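Local coordinates for 3-polyprenyl-4-hydroxybenzoate decarboxylase and related decarboxylases (Pelotomaculum thermopropionicum, PDB 6H6X), which is the UbiD-class enzyme HmfF, which uses prenylated FMN and metal ions and can carboxylate 2-furoic acid to 2,5-furandicarboxylic acid, at residues H287-I290 against E295-L298; G62-F67 against G300-E305. The protein carries 8 engineered substitutions. All coordinates share one frame; numbering follows the deposited sequence.

Both contacts are buried and rest on helix 294-315, yet they show how one helix can change its chemistry along its length. Interaction 1 uses the first turn, where Glu295 is gripped through polar bonds and His296 faces the prenylated FMN. Interaction 2 uses the following turns, where 300-305 meets the short helix 64-70 mainly through apolar contact between Ile302 and Phe67, with a long ion pair between partly exposed Arg64 and buried Glu305 beside it. Their centres lie about 11 Å apart, and Leu298 bridges them by packing on Arg64 and Phe67. Along the chain, interaction 1 falls within the much longer loop that interaction 2 closes.

Interaction 1: residues H287-I290 against E295-L298; sequences HTII and EHLL. With 4LU (1-deoxy-5-O-phosphono-1-(3,3,4,5-tetramethyl-9,11-dioxo-2,3,8,9,10,11-hexahydro-7H-quinolino[1,8-fg]pteridin-12-ium-7-y l)-D-ribitol), chain I.
Ile289 overlaps two neighbours with two branches. Its CG1 rests against the carboxylate carbon CD of Glu295 at 3.7 Å, while CG2 meets the CB of His296 at the same separation. The split follows from chi1 of -75°, which sets CG1 beside the backbone N and CG2 anti to it. The side chains of Ile289 and His296 cross at about a right angle.

Beyond this contact, Glu295 reaches out with an extended chain to meet the ring of His287 from the opposite direction. His287 NE2 donates to Glu295 OE2 over 2.8 Å; the oxygen lies close to the ring plane, and the nitrogen approaches it from the syn side, 32° out of the carboxylate plane. OE2 also takes the backbone N-H of Leu60. The second oxygen, OE1, is bonded to Gly59 N and, at 2.7 Å, accepts from a water that receives the N-H of Ile290. Four bonds thus fix the rotation of a buried carboxylate and tie the start of helix 294-315 to the end of strand 286-287 and the loop beyond it, and to the turn after strand 56-58.

His296, the next residue along, sends its ring to the prenylated FMN, roughly at a right angle to the Glu295 chain. Its CD2 comes within 3.2 Å of C7M, one of the two methyls on the flavin's benzenoid ring, and C13, a methyl of the prenyl-derived ring, lies over one imidazole face toward its rim. ND1 is bonded to the backbone N of Ala292, which helps to set the ring's orientation. Ile289 touches the same methyl through CG2, 3.9 Å from C7M. Together they form part of the wall of the prenylated FMN pocket, where this UbiD enzyme carries its modified flavin.

Interaction 2: residues G62-F67 against G300-E305; sequences GDRELF and GGIARE
From its CB outward, Phe67 meets the end of Ile302 at an oblique angle. CB is 3.6 Å from Ile302 CD1, and CG and CD2 keep the same distance from that methyl. One ring atom further, Phe67 CE2 reaches another neighbour, Leu298 CB, at 3.5 Å. A chi1 of -79°, with CG beside the backbone N, turns the aromatic toward helix 294-315 and lets a single methyl cover the root of the side chain.

Beside this apolar pair, Arg64 and Glu305 approach at about a right angle with their flat groups nearly parallel, 14° apart. NH1 of Arg64 stays 3.6 Å from OE2 of Glu305, a long salt bridge that is all the more doubtful because the arginine has two conformers; the stronger partner of OE2 is the backbone N of Leu324, which is hydrogen-bonded to it. At the start of helix 64-70, Asp63 is the N-cap, its OD1 accepting from Leu66 N at 2.8 Å.

Helix 64-70 thus packs against helix 294-315, with helix 75-87 touching both, Met78 on Arg64 and Phe67, Leu82 on Ile302 and Leu79 on Glu305, and strand 319-324 bordering the charged end.

Interaction 1: residues H287-I290 against E295-L298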
loop_
_atom_site.group_PDB
_atom_site.type_symbol
_atom_site.label_atom_id
_atom_site.label_comp_id
_atom_site.label_asym_id
_atom_site.label_seq_id
_atom_site.Cartn_x
_atom_site.Cartn_y
_atom_site.Cartn_z
ATOM N N HIS B 287 -14.436 6.650 26.372
ATOM C CA HIS B 287 -13.679 6.055 25.245
ATOM C C HIS B 287 -14.658 5.787 24.094
ATOM O O HIS B 287 -15.743 5.215 24.282
ATOM C CB HIS B 287 -13.017 4.785 25.701
ATOM C CG HIS B 287 -12.349 4.016 24.619
ATOM N ND1 HIS B 287 -12.288 2.648 24.635
ATOM C CD2 HIS B 287 -11.701 4.410 23.507
ATOM C CE1 HIS B 287 -11.579 2.234 23.603
ATOM N NE2 HIS B 287 -11.214 3.285 22.905
ATOM N N THR B 288 -14.315 6.272 22.900
ATOM C CA THR B 288 -15.080 5.882 21.731
ATOM C C THR B 288 -14.181 5.183 20.718
ATOM O O THR B 288 -12.975 5.460 20.664
ATOM C CB THR B 288 -15.814 7.069 21.111
ATOM O OG1 THR B 288 -16.822 6.546 20.249
ATOM C CG2 THR B 288 -14.863 8.025 20.349
ATOM N N ILE B 289 -14.767 4.256 19.970
ATOM C CA ILE B 289 -14.047 3.607 18.871
ATOM C C ILE B 289 -14.708 4.125 17.612
ATOM O O ILE B 289 -15.920 4.016 17.449
ATOM C CB ILE B 289 -14.146 2.081 18.971
ATOM C CG1 ILE B 289 -13.227 1.557 20.100
ATOM C CG2 ILE B 289 -13.758 1.423 17.673
ATOM C CD1 ILE B 289 -13.599 0.126 20.535
ATOM N N ILE B 290 -13.922 4.721 16.738
ATOM C CA ILE B 290 -14.452 5.233 15.476
ATOM C C ILE B 290 -14.587 4.047 14.532
ATOM O O ILE B 290 -13.615 3.311 14.336
ATOM C CB ILE B 290 -13.508 6.253 14.883
ATOM C CG1 ILE B 290 -13.478 7.494 15.796
ATOM C CG2 ILE B 290 -13.996 6.689 13.513
ATOM C CD1 ILE B 290 -12.256 8.362 15.505
ATOM N N GLU B 295 -8.066 0.873 15.140
ATOM C CA GLU B 295 -8.437 0.347 16.432
ATOM C C GLU B 295 -9.625 -0.616 16.293
ATOM O O GLU B 295 -9.621 -1.701 16.884
ATOM C CB GLU B 295 -8.758 1.510 17.378
ATOM C CG GLU B 295 -9.196 1.174 18.788
ATOM C CD GLU B 295 -9.612 2.432 19.638
ATOM O OE1 GLU B 295 -10.140 3.463 19.102
ATOM O OE2 GLU B 295 -9.416 2.375 20.894
ATOM N N HIS B 296 -10.645 -0.211 15.555
ATOM C CA HIS B 296 -11.787 -1.072 15.330
ATOM C C HIS B 296 -11.366 -2.345 14.585
ATOM O O HIS B 296 -11.661 -3.434 15.030
ATOM C CB HIS B 296 -12.853 -0.344 14.536
ATOM C CG HIS B 296 -14.094 -1.129 14.300
ATOM N ND1 HIS B 296 -14.988 -0.804 13.312
ATOM C CD2 HIS B 296 -14.577 -2.246 14.886
ATOM C CE1 HIS B 296 -16.012 -1.642 13.343
ATOM N NE2 HIS B 296 -15.776 -2.541 14.280
ATOM N N LEU B 297 -10.667 -2.168 13.471
ATOM C CA LEU B 297 -10.262 -3.300 12.630
ATOM C C LEU B 297 -9.327 -4.278 13.356
ATOM O O LEU B 297 -9.559 -5.493 13.316
ATOM C CB LEU B 297 -9.626 -2.779 11.325
ATOM C CG LEU B 297 -10.569 -1.992 10.390
ATOM C CD1 LEU B 297 -9.891 -1.661 9.100
ATOM C CD2 LEU B 297 -11.927 -2.678 10.190
ATOM N N LEU B 298 -8.341 -3.760 14.110
ATOM C CA LEU B 298 -7.380 -4.632 14.821
ATOM C C LEU B 298 -7.940 -5.367 16.019
ATOM O O LEU B 298 -7.500 -6.513 16.322
ATOM C CB LEU B 298 -6.097 -3.875 15.159
ATOM C CG LEU B 298 -5.276 -3.534 13.937
ATOM C CD1 LEU B 298 -4.098 -2.604 14.240
ATOM C CD2 LEU B 298 -4.755 -4.801 13.350
HETATM C C9 4LU I . -17.049 -5.501 17.729
HETATM C C8 4LU I . -16.254 -4.328 17.895
HETATM C C7 4LU I . -16.746 -3.043 17.642
HETATM C C10 4LU I . -20.586 -6.500 16.931
HETATM C C6 4LU I . -18.087 -2.929 16.939
HETATM N N3 4LU I . -23.355 -6.254 17.169
HETATM C C2 4LU I . -22.762 -7.487 17.263
HETATM C C13 4LU I . -18.151 -0.257 16.410
HETATM C C5 4LU I . -18.824 -1.602 16.598
HETATM C C1 4LU I . -20.657 -2.953 15.665
HETATM O O2 4LU I . -23.481 -8.514 17.468
HETATM N N1 4LU I . -21.404 -7.602 17.157
HETATM C C4 4LU I . -22.642 -5.109 16.951
HETATM O O4 4LU I . -23.223 -3.996 16.888
HETATM C C4A 4LU I . -21.146 -5.207 16.811
HETATM N N5 4LU I . -20.310 -4.057 16.619
HETATM C C3 4LU I . -20.185 -1.741 16.009
HETATM C C12 4LU I . -19.400 -1.272 18.006
HETATM C C5A 4LU I . -18.928 -4.129 16.945
HETATM C C7M 4LU I . -15.851 -1.818 17.825
HETATM C C8M 4LU I . -14.868 -4.573 18.429
HETATM C C9A 4LU I . -18.366 -5.481 17.221
HETATM N N10 4LU I . -19.174 -6.627 16.862
HETATM C "C1'" 4LU I . -18.638 -7.986 16.929
HETATM C "C2'" 4LU I . -18.746 -8.731 18.280
HETATM O "O2'" 4LU I . -18.398 -7.925 19.410
HETATM C "C3'" 4LU I . -17.776 -9.901 18.238
HETATM O "O3'" 4LU I . -17.972 -10.638 17.029
HETATM C "C4'" 4LU I . -17.892 -10.790 19.480
HETATM O "O4'" 4LU I . -16.724 -11.633 19.721
HETATM C "C5'" 4LU I . -19.095 -11.718 19.508
HETATM O "O5'" 4LU I . -18.886 -12.382 20.773
HETATM P P 4LU I . -19.602 -13.785 21.172
HETATM O O2P 4LU I . -19.303 -14.031 22.662
HETATM O O3P 4LU I . -21.127 -13.547 20.976
HETATM O O1P 4LU I . -18.940 -14.820 20.261
HETATM O O HOH W 1 -11.140 4.883 17.016
#

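Interaction 2: residues G62-F67 against G300-E305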
loop_
_atom_site.group_PDB
_atom_site.type_symbol
_atom_site.label_atom_id
_atom_site.label_comp_id
_atom_site.label_asym_id
_atom_site.label_seq_id
_atom_site.Cartn_x
_atom_site.Cartn_y
_atom_site.Cartn_z
ATOM N N GLY B 62 -3.628 1.252 17.634
ATOM C CA GLY B 62 -3.900 1.311 16.219
ATOM C C GLY B 62 -2.873 0.637 15.339
ATOM O O GLY B 62 -2.825 0.909 14.154
ATOM N N ASP B 63 -2.068 -0.243 15.930
ATOM C CA ASP B 63 -1.073 -1.005 15.226
ATOM C C ASP B 63 -0.745 -2.214 16.063
ATOM O O ASP B 63 -1.065 -2.263 17.259
ATOM C CB ASP B 63 0.153 -0.160 14.892
ATOM C CG ASP B 63 0.977 0.261 16.131
ATOM O OD1 ASP B 63 1.297 -0.606 16.998
ATOM O OD2 ASP B 63 1.343 1.464 16.201
ATOM N N ARG B 64 -0.125 -3.191 15.447
ATOM C CA ARG B 64 0.166 -4.450 16.114
ATOM C C ARG B 64 1.213 -4.358 17.240
ATOM O O ARG B 64 1.172 -5.180 18.157
ATOM C CB ARG B 64 0.521 -5.480 15.054
ATOM C CG ARG B 64 -0.720 -6.000 14.422
ATOM C CD ARG B 64 -0.404 -6.204 12.962
ATOM N NE ARG B 64 -0.918 -5.166 12.065
ATOM C CZ ARG B 64 -1.996 -5.368 11.335
ATOM N NH1 ARG B 64 -2.612 -6.517 11.510
ATOM N NH2 ARG B 64 -2.456 -4.459 10.471
ATOM N N GLU B 65 2.108 -3.374 17.180
ATOM C CA GLU B 65 3.101 -3.144 18.247
ATOM C C GLU B 65 2.401 -2.774 19.572
ATOM O O GLU B 65 2.655 -3.418 20.583
ATOM C CB GLU B 65 4.133 -2.084 17.816
ATOM N N LEU B 66 1.434 -1.850 19.527
ATOM C CA LEU B 66 0.656 -1.497 20.710
ATOM C C LEU B 66 -0.201 -2.600 21.223
ATOM O O LEU B 66 -0.230 -2.810 22.420
ATOM C CB LEU B 66 -0.153 -0.236 20.491
ATOM C CG LEU B 66 0.775 0.964 20.311
ATOM C CD1 LEU B 66 -0.030 2.182 19.948
ATOM C CD2 LEU B 66 1.587 1.211 21.566
ATOM N N PHE B 67 -0.864 -3.379 20.376
ATOM C CA PHE B 67 -1.622 -4.493 20.933
ATOM C C PHE B 67 -0.717 -5.532 21.545
ATOM O O PHE B 67 -1.095 -6.190 22.508
ATOM C CB PHE B 67 -2.557 -5.140 19.890
ATOM C CG PHE B 67 -3.833 -4.367 19.669
ATOM C CD1 PHE B 67 -4.885 -4.497 20.552
ATOM C CD2 PHE B 67 -3.975 -3.544 18.595
ATOM C CE1 PHE B 67 -6.063 -3.789 20.365
ATOM C CE2 PHE B 67 -5.167 -2.841 18.382
ATOM C CZ PHE B 67 -6.211 -2.964 19.266
ATOM N N GLY B 300 -10.954 -6.827 16.423
ATOM C CA GLY B 300 -11.478 -8.093 15.865
ATOM C C GLY B 300 -10.446 -8.855 15.027
ATOM O O GLY B 300 -10.393 -10.069 15.089
ATOM N N GLY B 301 -9.633 -8.136 14.265
ATOM C CA GLY B 301 -8.632 -8.702 13.386
ATOM C C GLY B 301 -7.604 -9.612 14.043
ATOM O O GLY B 301 -7.375 -10.722 13.595
ATOM N N ILE B 302 -6.997 -9.128 15.118
ATOM C CA ILE B 302 -5.997 -9.882 15.880
ATOM C C ILE B 302 -6.598 -11.122 16.456
ATOM O O ILE B 302 -5.995 -12.194 16.360
ATOM C CB ILE B 302 -5.337 -9.003 16.947
ATOM C CG1 ILE B 302 -4.483 -7.978 16.217
ATOM C CG2 ILE B 302 -4.448 -9.828 17.866
ATOM C CD1 ILE B 302 -4.004 -6.871 17.099
ATOM N N ALA B 303 -7.816 -11.014 16.978
ATOM C CA ALA B 303 -8.538 -12.201 17.441
ATOM C C ALA B 303 -8.797 -13.209 16.338
ATOM O O ALA B 303 -8.609 -14.428 16.535
ATOM C CB ALA B 303 -9.852 -11.810 18.100
ATOM N N ARG B 304 -9.216 -12.725 15.176
ATOM C CA ARG B 304 -9.456 -13.654 14.033
ATOM C C ARG B 304 -8.114 -14.216 13.528
ATOM O O ARG B 304 -8.040 -15.336 13.160
ATOM C CB ARG B 304 -10.283 -13.022 12.937
ATOM C CG ARG B 304 -11.731 -12.651 13.366
ATOM C CD ARG B 304 -12.622 -12.019 12.281
ATOM N NE ARG B 304 -12.264 -10.670 11.956
ATOM C CZ ARG B 304 -12.721 -9.557 12.578
ATOM N NH1 ARG B 304 -13.537 -9.651 13.585
ATOM N NH2 ARG B 304 -12.327 -8.321 12.187
ATOM N N GLU B 305 -7.052 -13.426 13.524
ATOM C CA GLU B 305 -5.746 -13.921 13.122
ATOM C C GLU B 305 -5.239 -15.048 14.030
ATOM O O GLU B 305 -4.662 -16.000 13.559
ATOM C CB GLU B 305 -4.722 -12.817 13.072
ATOM C CG GLU B 305 -4.806 -11.920 11.866
ATOM C CD GLU B 305 -3.822 -10.733 11.912
ATOM O OE1 GLU B 305 -2.974 -10.647 12.842
ATOM O OE2 GLU B 305 -3.865 -9.875 10.990
#